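Local atomic coordinates of thioredoxin domain-containing protein (Vibrio parahaemolyticus, PDB entry 2R5S), a protein that is of unknown function; this chain is its tetratricopeptide-repeat part, and the whole protein may act as a protein-disulfide reductase. Residues D6-Q18 against A25-R39. Sequence-based numbering, arbitrary orientation.
Sequences DEQLLKQVSELLQ and ALNVIQTLSDELQSR
Val28 enters helix 9-18 as a knob among Leu9, Gln12, Val13 and Leu16, the centre of an apolar, nearly antiparallel packing of two consecutive helices at the N-terminal end of the chain. The axes of helix 9-18 and of the 25-30 part of helix 22-30 lie 9.0 Å apart at closest approach, at 164°. The branched valine fills its hole on two sides: CG1, anti to the backbone N (chi1 174°), lies 3.9 Å from Val13 CG2, while CG2 meets Leu16 CD2 at 3.7 Å. The small Ala25 lets its CA come within 5.0 Å of Val13 CA; its CB packs on Leu16 CB at 3.8 Å and on Cys49 of helix 40-52. Farther along, Leu32 CD2 slides against Leu9 CB, and Leu10 and Leu36 reach toward each other tip to tip, CG to CD2 at 3.7 Å. One hydrogen bond joins the segments here: Ser33 OG donates to Asp6 OD1 (2.7 Å) on the carboxylate's syn side, 32° out of its plane. As N-cap of helix 34-37, the same hydroxyl weakly accepts from Leu36 N. Such antiparallel pairing, with a small residue at the close approach, is consistent with the helical hairpins of tetratricopeptide-repeat proteins.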
ATOM      1  N   ASP A   6      26.416   6.810  -6.443  1.00 73.21           N
ATOM      2  CA  ASP A   6      25.807   5.489  -6.072  1.00 73.36           C
ATOM      3  C   ASP A   6      26.353   5.004  -4.724  1.00 72.97           C
ATOM      4  O   ASP A   6      25.599   4.653  -3.831  1.00 72.83           O
ATOM      5  CB  ASP A   6      26.026   4.453  -7.190  1.00 73.32           C
ATOM      6  CG  ASP A   6      25.022   4.600  -8.371  1.00 75.27           C
ATOM      7  OD1 ASP A   6      25.252   3.992  -9.450  1.00 76.99           O
ATOM      8  OD2 ASP A   6      23.994   5.305  -8.241  1.00 76.10           O
ATOM      9  N   GLU A   7      27.670   5.066  -4.578  1.00 73.23           N
ATOM     10  CA  GLU A   7      28.426   4.600  -3.392  1.00 73.15           C
ATOM     11  C   GLU A   7      27.919   5.044  -1.996  1.00 72.67           C
ATOM     12  O   GLU A   7      27.844   4.226  -1.058  1.00 72.57           O
ATOM     13  CB  GLU A   7      29.904   5.016  -3.572  1.00 73.12           C
ATOM     14  CG  GLU A   7      30.729   5.097  -2.273  1.00 73.45           C
ATOM     15  CD  GLU A   7      32.161   5.549  -2.500  1.00 73.45           C
ATOM     16  OE1 GLU A   7      33.087   4.811  -2.077  1.00 74.86           O
ATOM     17  OE2 GLU A   7      32.365   6.642  -3.083  1.00 71.27           O
ATOM     18  N   GLN A   8      27.626   6.344  -1.892  1.00 71.92           N
ATOM     19  CA  GLN A   8      27.130   7.033  -0.697  1.00 71.37           C
ATOM     20  C   GLN A   8      25.620   6.890  -0.572  1.00 70.80           C
ATOM     21  O   GLN A   8      25.103   6.585   0.523  1.00 70.85           O
ATOM     22  CB  GLN A   8      27.454   8.523  -0.803  1.00 71.50           C
ATOM     23  CG  GLN A   8      27.901   9.149   0.486  1.00 72.64           C
ATOM     24  CD  GLN A   8      29.304   8.728   0.835  1.00 73.28           C
ATOM     25  OE1 GLN A   8      29.520   7.676   1.450  1.00 72.43           O
ATOM     26  NE2 GLN A   8      30.275   9.538   0.428  1.00 72.76           N
ATOM     27  N   LEU A   9      24.924   7.153  -1.686  1.00 69.42           N
ATOM     28  CA  LEU A   9      23.501   6.840  -1.824  1.00 68.51           C
ATOM     29  C   LEU A   9      23.160   5.509  -1.187  1.00 67.43           C
ATOM     30  O   LEU A   9      22.209   5.414  -0.417  1.00 67.36           O
ATOM     31  CB  LEU A   9      23.068   6.835  -3.299  1.00 67.72           C
ATOM     32  CG  LEU A   9      22.888   8.200  -3.954  1.00 67.18           C
ATOM     33  CD1 LEU A   9      22.351   8.016  -5.356  1.00 64.66           C
ATOM     34  CD2 LEU A   9      21.956   9.111  -3.122  1.00 65.62           C
ATOM     35  N   LEU A  10      23.953   4.488  -1.516  1.00 66.95           N
ATOM     36  CA  LEU A  10      23.775   3.148  -0.957  1.00 65.79           C
ATOM     37  C   LEU A  10      23.875   3.138   0.550  1.00 65.81           C
ATOM     38  O   LEU A  10      23.195   2.338   1.175  1.00 66.66           O
ATOM     39  CB  LEU A  10      24.762   2.134  -1.552  1.00 65.25           C
ATOM     40  CG  LEU A  10      24.425   1.547  -2.925  1.00 63.79           C
ATOM     41  CD1 LEU A  10      25.356   0.404  -3.272  1.00 64.97           C
ATOM     42  CD2 LEU A  10      23.037   1.026  -2.908  1.00 61.38           C
ATOM     43  N   LYS A  11      24.710   4.004   1.136  1.00 65.04           N
ATOM     44  CA  LYS A  11      24.767   4.122   2.616  1.00 65.38           C
ATOM     45  C   LYS A  11      23.628   4.965   3.157  1.00 64.65           C
ATOM     46  O   LYS A  11      23.185   4.767   4.279  1.00 64.18           O
ATOM     47  CB  LYS A  11      26.127   4.639   3.154  1.00 64.62           C
ATOM     48  CG  LYS A  11      26.422   4.111   4.574  1.00 64.97           C
ATOM     49  CD  LYS A  11      27.881   4.382   5.083  1.00 65.68           C
ATOM     50  CE  LYS A  11      27.960   4.326   6.618  1.00 64.92           C
ATOM     51  NZ  LYS A  11      29.274   3.861   7.210  1.00 65.33           N
ATOM     52  N   GLN A  12      23.154   5.901   2.343  1.00 65.38           N
ATOM     53  CA  GLN A  12      21.880   6.585   2.617  1.00 65.71           C
ATOM     54  C   GLN A  12      20.752   5.563   2.734  1.00 64.57           C
ATOM     55  O   GLN A  12      20.073   5.555   3.749  1.00 63.93           O
ATOM     56  CB  GLN A  12      21.559   7.667   1.569  1.00 66.18           C
ATOM     57  CG  GLN A  12      21.821   9.068   2.013  1.00 68.50           C
ATOM     58  CD  GLN A  12      20.658   9.629   2.831  1.00 73.75           C
ATOM     59  OE1 GLN A  12      20.722   9.697   4.076  1.00 73.51           O
ATOM     60  NE2 GLN A  12      19.576  10.034   2.136  1.00 73.59           N
ATOM     61  N   VAL A  13      20.573   4.683   1.735  1.00 64.48           N
ATOM     62  CA  VAL A  13      19.549   3.600   1.843  1.00 63.61           C
ATOM     63  C   VAL A  13      19.739   2.806   3.123  1.00 63.58           C
ATOM     64  O   VAL A  13      18.812   2.633   3.928  1.00 62.53           O
ATOM     65  CB  VAL A  13      19.580   2.585   0.688  1.00 63.61           C
ATOM     66  CG1 VAL A  13      18.538   1.509   0.913  1.00 61.80           C
ATOM     67  CG2 VAL A  13      19.301   3.265  -0.622  1.00 64.00           C
ATOM     68  N   SER A  14      20.964   2.332   3.295  1.00 64.23           N
ATOM     69  CA  SER A  14      21.365   1.570   4.470  1.00 64.34           C
ATOM     70  C   SER A  14      20.983   2.290   5.767  1.00 63.86           C
ATOM     71  O   SER A  14      20.323   1.717   6.626  1.00 64.47           O
ATOM     72  CB  SER A  14      22.870   1.306   4.403  1.00 64.59           C
ATOM     73  OG  SER A  14      23.345   0.732   5.611  1.00 66.44           O
ATOM     74  N   GLU A  15      21.394   3.544   5.883  1.00 63.38           N
ATOM     75  CA  GLU A  15      21.051   4.396   7.001  1.00 63.28           C
ATOM     76  C   GLU A  15      19.530   4.545   7.204  1.00 62.48           C
ATOM     77  O   GLU A  15      19.032   4.452   8.333  1.00 63.08           O
ATOM     78  CB  GLU A  15      21.685   5.762   6.782  1.00 63.68           C
ATOM     79  CG  GLU A  15      23.193   5.786   6.993  1.00 66.12           C
ATOM     80  CD  GLU A  15      23.586   5.956   8.454  1.00 70.38           C
ATOM     81  OE1 GLU A  15      24.389   5.120   8.957  1.00 72.07           O
ATOM     82  OE2 GLU A  15      23.103   6.936   9.087  1.00 70.00           O
ATOM     83  N   LEU A  16      18.811   4.774   6.106  1.00 60.43           N
ATOM     84  CA  LEU A  16      17.363   4.967   6.127  1.00 58.57           C
ATOM     85  C   LEU A  16      16.579   3.716   6.545  1.00 59.61           C
ATOM     86  O   LEU A  16      15.592   3.839   7.250  1.00 59.14           O
ATOM     87  CB  LEU A  16      16.883   5.436   4.750  1.00 58.03           C
ATOM     88  CG  LEU A  16      16.451   6.848   4.334  1.00 55.09           C
ATOM     89  CD1 LEU A  16      16.615   7.927   5.369  1.00 46.18           C
ATOM     90  CD2 LEU A  16      16.953   7.273   2.925  1.00 55.56           C
ATOM     91  N   LEU A  17      16.991   2.538   6.072  1.00 59.82           N
ATOM     92  CA  LEU A  17      16.397   1.266   6.515  1.00 61.69           C
ATOM     93  C   LEU A  17      16.634   0.989   8.023  1.00 62.71           C
ATOM     94  O   LEU A  17      15.728   0.615   8.774  1.00 63.41           O
ATOM     95  CB  LEU A  17      16.953   0.100   5.690  1.00 60.81           C
ATOM     96  CG  LEU A  17      16.640  -0.005   4.217  1.00 59.91           C
ATOM     97  CD1 LEU A  17      17.686  -0.913   3.559  1.00 62.71           C
ATOM     98  CD2 LEU A  17      15.213  -0.538   4.017  1.00 54.83           C
ATOM     99  N   GLN A  18      17.857   1.194   8.464  1.00 64.22           N
ATOM    100  CA  GLN A  18      18.175   1.064   9.882  1.00 65.13           C
ATOM    101  C   GLN A  18      17.093   1.786  10.716  1.00 65.55           C
ATOM    102  O   GLN A  18      16.651   1.294  11.768  1.00 65.93           O
ATOM    103  CB  GLN A  18      19.561   1.661  10.143  1.00 65.53           C
ATOM    104  CG  GLN A  18      20.388   0.953  11.222  1.00 68.49           C
ATOM    105  CD  GLN A  18      19.913   1.230  12.662  1.00 70.13           C
ATOM    106  OE1 GLN A  18      20.163   2.305  13.236  1.00 73.64           O
ATOM    107  NE2 GLN A  18      19.261   0.240  13.262  1.00 70.91           N
ATOM    108  N   ALA A  25      13.880   5.658   1.948  1.00 47.79           N
ATOM    109  CA  ALA A  25      14.705   4.616   1.363  1.00 48.22           C
ATOM    110  C   ALA A  25      14.288   4.217  -0.064  1.00 49.24           C
ATOM    111  O   ALA A  25      15.146   4.012  -0.923  1.00 49.56           O
ATOM    112  CB  ALA A  25      14.748   3.393   2.296  1.00 46.59           C
ATOM    113  N   LEU A  26      12.984   4.085  -0.319  1.00 51.31           N
ATOM    114  CA  LEU A  26      12.459   3.749  -1.686  1.00 52.51           C
ATOM    115  C   LEU A  26      12.662   4.893  -2.654  1.00 52.58           C
ATOM    116  O   LEU A  26      12.918   4.712  -3.865  1.00 53.14           O
ATOM    117  CB  LEU A  26      10.948   3.478  -1.629  1.00 52.94           C
ATOM    118  CG  LEU A  26      10.480   2.030  -1.486  1.00 55.81           C
ATOM    119  CD1 LEU A  26       9.022   1.986  -0.907  1.00 55.16           C
ATOM    120  CD2 LEU A  26      10.567   1.312  -2.795  1.00 57.07           C
ATOM    121  N   ASN A  27      12.550   6.087  -2.112  1.00 51.44           N
ATOM    122  CA  ASN A  27      12.894   7.261  -2.890  1.00 52.28           C
ATOM    123  C   ASN A  27      14.376   7.349  -3.307  1.00 52.44           C
ATOM    124  O   ASN A  27      14.692   7.673  -4.471  1.00 51.75           O
ATOM    125  CB  ASN A  27      12.469   8.510  -2.176  1.00 51.25           C
ATOM    126  CG  ASN A  27      12.726   9.747  -2.995  1.00 52.86           C
ATOM    127  OD1 ASN A  27      13.636  10.518  -2.693  1.00 53.42           O
ATOM    128  ND2 ASN A  27      11.922   9.954  -4.025  1.00 53.32           N
ATOM    129  N   VAL A  28      15.285   7.013  -2.384  1.00 52.50           N
ATOM    130  CA  VAL A  28      16.711   7.054  -2.748  1.00 51.94           C
ATOM    131  C   VAL A  28      17.063   5.941  -3.756  1.00 52.48           C
ATOM    132  O   VAL A  28      17.897   6.124  -4.655  1.00 51.54           O
ATOM    133  CB  VAL A  28      17.583   6.991  -1.515  1.00 51.17           C
ATOM    134  CG1 VAL A  28      19.018   6.895  -1.901  1.00 48.95           C
ATOM    135  CG2 VAL A  28      17.322   8.253  -0.594  1.00 51.97           C
ATOM    136  N   ILE A  29      16.433   4.785  -3.562  1.00 53.52           N
ATOM    137  CA  ILE A  29      16.574   3.642  -4.464  1.00 55.11           C
ATOM    138  C   ILE A  29      16.218   4.017  -5.879  1.00 56.71           C
ATOM    139  O   ILE A  29      16.946   3.657  -6.826  1.00 56.43           O
ATOM    140  CB  ILE A  29      15.660   2.464  -4.073  1.00 54.93           C
ATOM    141  CG1 ILE A  29      16.093   1.906  -2.718  1.00 54.20           C
ATOM    142  CG2 ILE A  29      15.701   1.319  -5.133  1.00 56.65           C
ATOM    143  CD1 ILE A  29      17.530   1.591  -2.668  1.00 54.98           C
ATOM    144  N   GLN A  30      15.075   4.681  -6.047  1.00 58.09           N
ATOM    145  CA  GLN A  30      14.639   4.923  -7.417  1.00 59.97           C
ATOM    146  C   GLN A  30      15.576   5.963  -8.040  1.00 58.97           C
ATOM    147  O   GLN A  30      15.572   6.138  -9.212  1.00 60.07           O
ATOM    148  CB  GLN A  30      13.098   5.143  -7.614  1.00 61.03           C
ATOM    149  CG  GLN A  30      12.333   6.129  -6.648  1.00 64.02           C
ATOM    150  CD  GLN A  30      12.056   7.550  -7.226  1.00 68.33           C
ATOM    151  OE1 GLN A  30      11.901   8.514  -6.458  1.00 68.56           O
ATOM    152  NE2 GLN A  30      11.994   7.679  -8.570  1.00 68.47           N
ATOM    153  N   THR A  31      16.450   6.574  -7.248  1.00 58.67           N
ATOM    154  CA  THR A  31      17.420   7.489  -7.834  1.00 57.74           C
ATOM    155  C   THR A  31      18.743   6.849  -8.241  1.00 56.81           C
ATOM    156  O   THR A  31      19.510   7.499  -8.932  1.00 56.69           O
ATOM    157  CB  THR A  31      17.721   8.758  -6.962  1.00 58.19           C
ATOM    158  OG1 THR A  31      18.803   8.472  -6.057  1.00 57.97           O
ATOM    159  CG2 THR A  31      16.477   9.213  -6.206  1.00 56.85           C
ATOM    160  N   LEU A  32      19.027   5.608  -7.821  1.00 55.56           N
ATOM    161  CA  LEU A  32      20.250   4.913  -8.271  1.00 54.47           C
ATOM    162  C   LEU A  32      20.195   4.606  -9.784  1.00 55.26           C
ATOM    163  O   LEU A  32      19.119   4.655 -10.409  1.00 55.29           O
ATOM    164  CB  LEU A  32      20.495   3.611  -7.491  1.00 52.83           C
ATOM    165  CG  LEU A  32      20.398   3.606  -5.953  1.00 50.83           C
ATOM    166  CD1 LEU A  32      20.061   2.254  -5.455  1.00 47.62           C
ATOM    167  CD2 LEU A  32      21.619   4.089  -5.242  1.00 49.04           C
ATOM    168  N   SER A  33      21.343   4.279 -10.363  1.00 55.30           N
ATOM    169  CA  SER A  33      21.385   3.764 -11.741  1.00 56.59           C
ATOM    170  C   SER A  33      20.427   2.559 -11.883  1.00 56.31           C
ATOM    171  O   SER A  33      20.100   1.897 -10.861  1.00 55.72           O
ATOM    172  CB  SER A  33      22.821   3.345 -12.080  1.00 56.64           C
ATOM    173  OG  SER A  33      23.427   2.674 -10.950  1.00 59.48           O
ATOM    174  N   ASP A  34      19.987   2.253 -13.113  1.00 56.56           N
ATOM    175  CA  ASP A  34      19.107   1.086 -13.306  1.00 57.27           C
ATOM    176  C   ASP A  34      19.875  -0.181 -13.021  1.00 57.58           C
ATOM    177  O   ASP A  34      19.375  -1.073 -12.323  1.00 58.72           O
ATOM    178  CB  ASP A  34      18.580   0.979 -14.701  1.00 57.93           C
ATOM    179  CG  ASP A  34      17.731   2.170 -15.118  1.00 61.17           C
ATOM    180  OD1 ASP A  34      17.817   2.502 -16.340  1.00 58.54           O
ATOM    181  OD2 ASP A  34      16.994   2.736 -14.247  1.00 61.15           O
ATOM    182  N   GLU A  35      21.086  -0.265 -13.573  1.00 56.44           N
ATOM    183  CA  GLU A  35      22.027  -1.315 -13.196  1.00 56.35           C
ATOM    184  C   GLU A  35      22.018  -1.567 -11.650  1.00 54.81           C
ATOM    185  O   GLU A  35      21.798  -2.693 -11.217  1.00 54.47           O
ATOM    186  CB  GLU A  35      23.448  -1.011 -13.685  1.00 56.11           C
ATOM    187  CG  GLU A  35      23.602  -0.812 -15.222  1.00 59.03           C
ATOM    188  CD  GLU A  35      23.693   0.673 -15.624  1.00 61.80           C
ATOM    189  OE1 GLU A  35      23.688   1.547 -14.717  1.00 63.52           O
ATOM    190  OE2 GLU A  35      23.788   0.957 -16.842  1.00 60.84           O
ATOM    191  N   LEU A  36      22.256  -0.531 -10.843  1.00 53.89           N
ATOM    192  CA  LEU A  36      22.375  -0.746  -9.382  1.00 52.36           C
ATOM    193  C   LEU A  36      21.016  -1.061  -8.790  1.00 51.59           C
ATOM    194  O   LEU A  36      20.885  -1.884  -7.854  1.00 52.75           O
ATOM    195  CB  LEU A  36      23.068   0.432  -8.687  1.00 51.89           C
ATOM    196  CG  LEU A  36      23.424   0.236  -7.185  1.00 54.90           C
ATOM    197  CD1 LEU A  36      24.267  -1.016  -6.931  1.00 52.90           C
ATOM    198  CD2 LEU A  36      24.118   1.432  -6.598  1.00 52.61           C
ATOM    199  N   GLN A  37      19.978  -0.434  -9.319  1.00 51.21           N
ATOM    200  CA  GLN A  37      18.621  -0.845  -8.982  1.00 52.78           C
ATOM    201  C   GLN A  37      18.325  -2.343  -9.116  1.00 53.28           C
ATOM    202  O   GLN A  37      17.624  -2.917  -8.297  1.00 52.72           O
ATOM    203  CB  GLN A  37      17.564  -0.015  -9.685  1.00 52.74           C
ATOM    204  CG  GLN A  37      17.490   1.344  -9.084  1.00 52.22           C
ATOM    205  CD  GLN A  37      16.328   2.138  -9.535  1.00 52.70           C
ATOM    206  OE1 GLN A  37      16.497   3.174 -10.151  1.00 57.52           O
ATOM    207  NE2 GLN A  37      15.135   1.675  -9.228  1.00 55.68           N
ATOM    208  N   SER A  38      18.943  -2.992 -10.081  1.00 52.81           N
ATOM    209  CA  SER A  38      18.605  -4.371 -10.319  1.00 53.94           C
ATOM    210  C   SER A  38      19.589  -5.306  -9.613  1.00 53.68           C
ATOM    211  O   SER A  38      19.460  -6.510  -9.696  1.00 52.09           O
ATOM    212  CB  SER A  38      18.612  -4.613 -11.853  1.00 55.79           C
ATOM    213  OG  SER A  38      19.945  -4.963 -12.205  1.00 60.64           O
ATOM    214  N   ARG A  39      20.558  -4.751  -8.864  1.00 54.42           N
ATOM    215  CA  ARG A  39      21.450  -5.607  -8.093  1.00 53.73           C
ATOM    216  C   ARG A  39      20.579  -6.385  -7.113  1.00 54.16           C
ATOM    217  O   ARG A  39      19.652  -5.838  -6.537  1.00 55.38           O
ATOM    218  CB  ARG A  39      22.514  -4.789  -7.374  1.00 53.52           C
ATOM    219  CG  ARG A  39      23.858  -5.474  -7.321  1.00 52.22           C
ATOM    220  CD  ARG A  39      24.881  -4.483  -6.760  1.00 48.48           C
ATOM    221  NE  ARG A  39      24.850  -4.436  -5.300  1.00 45.82           N
ATOM    222  CZ  ARG A  39      25.744  -3.761  -4.585  1.00 50.36           C
ATOM    223  NH1 ARG A  39      25.705  -3.784  -3.234  1.00 48.52           N
ATOM    224  NH2 ARG A  39      26.685  -3.055  -5.218  1.00 42.84           N
TER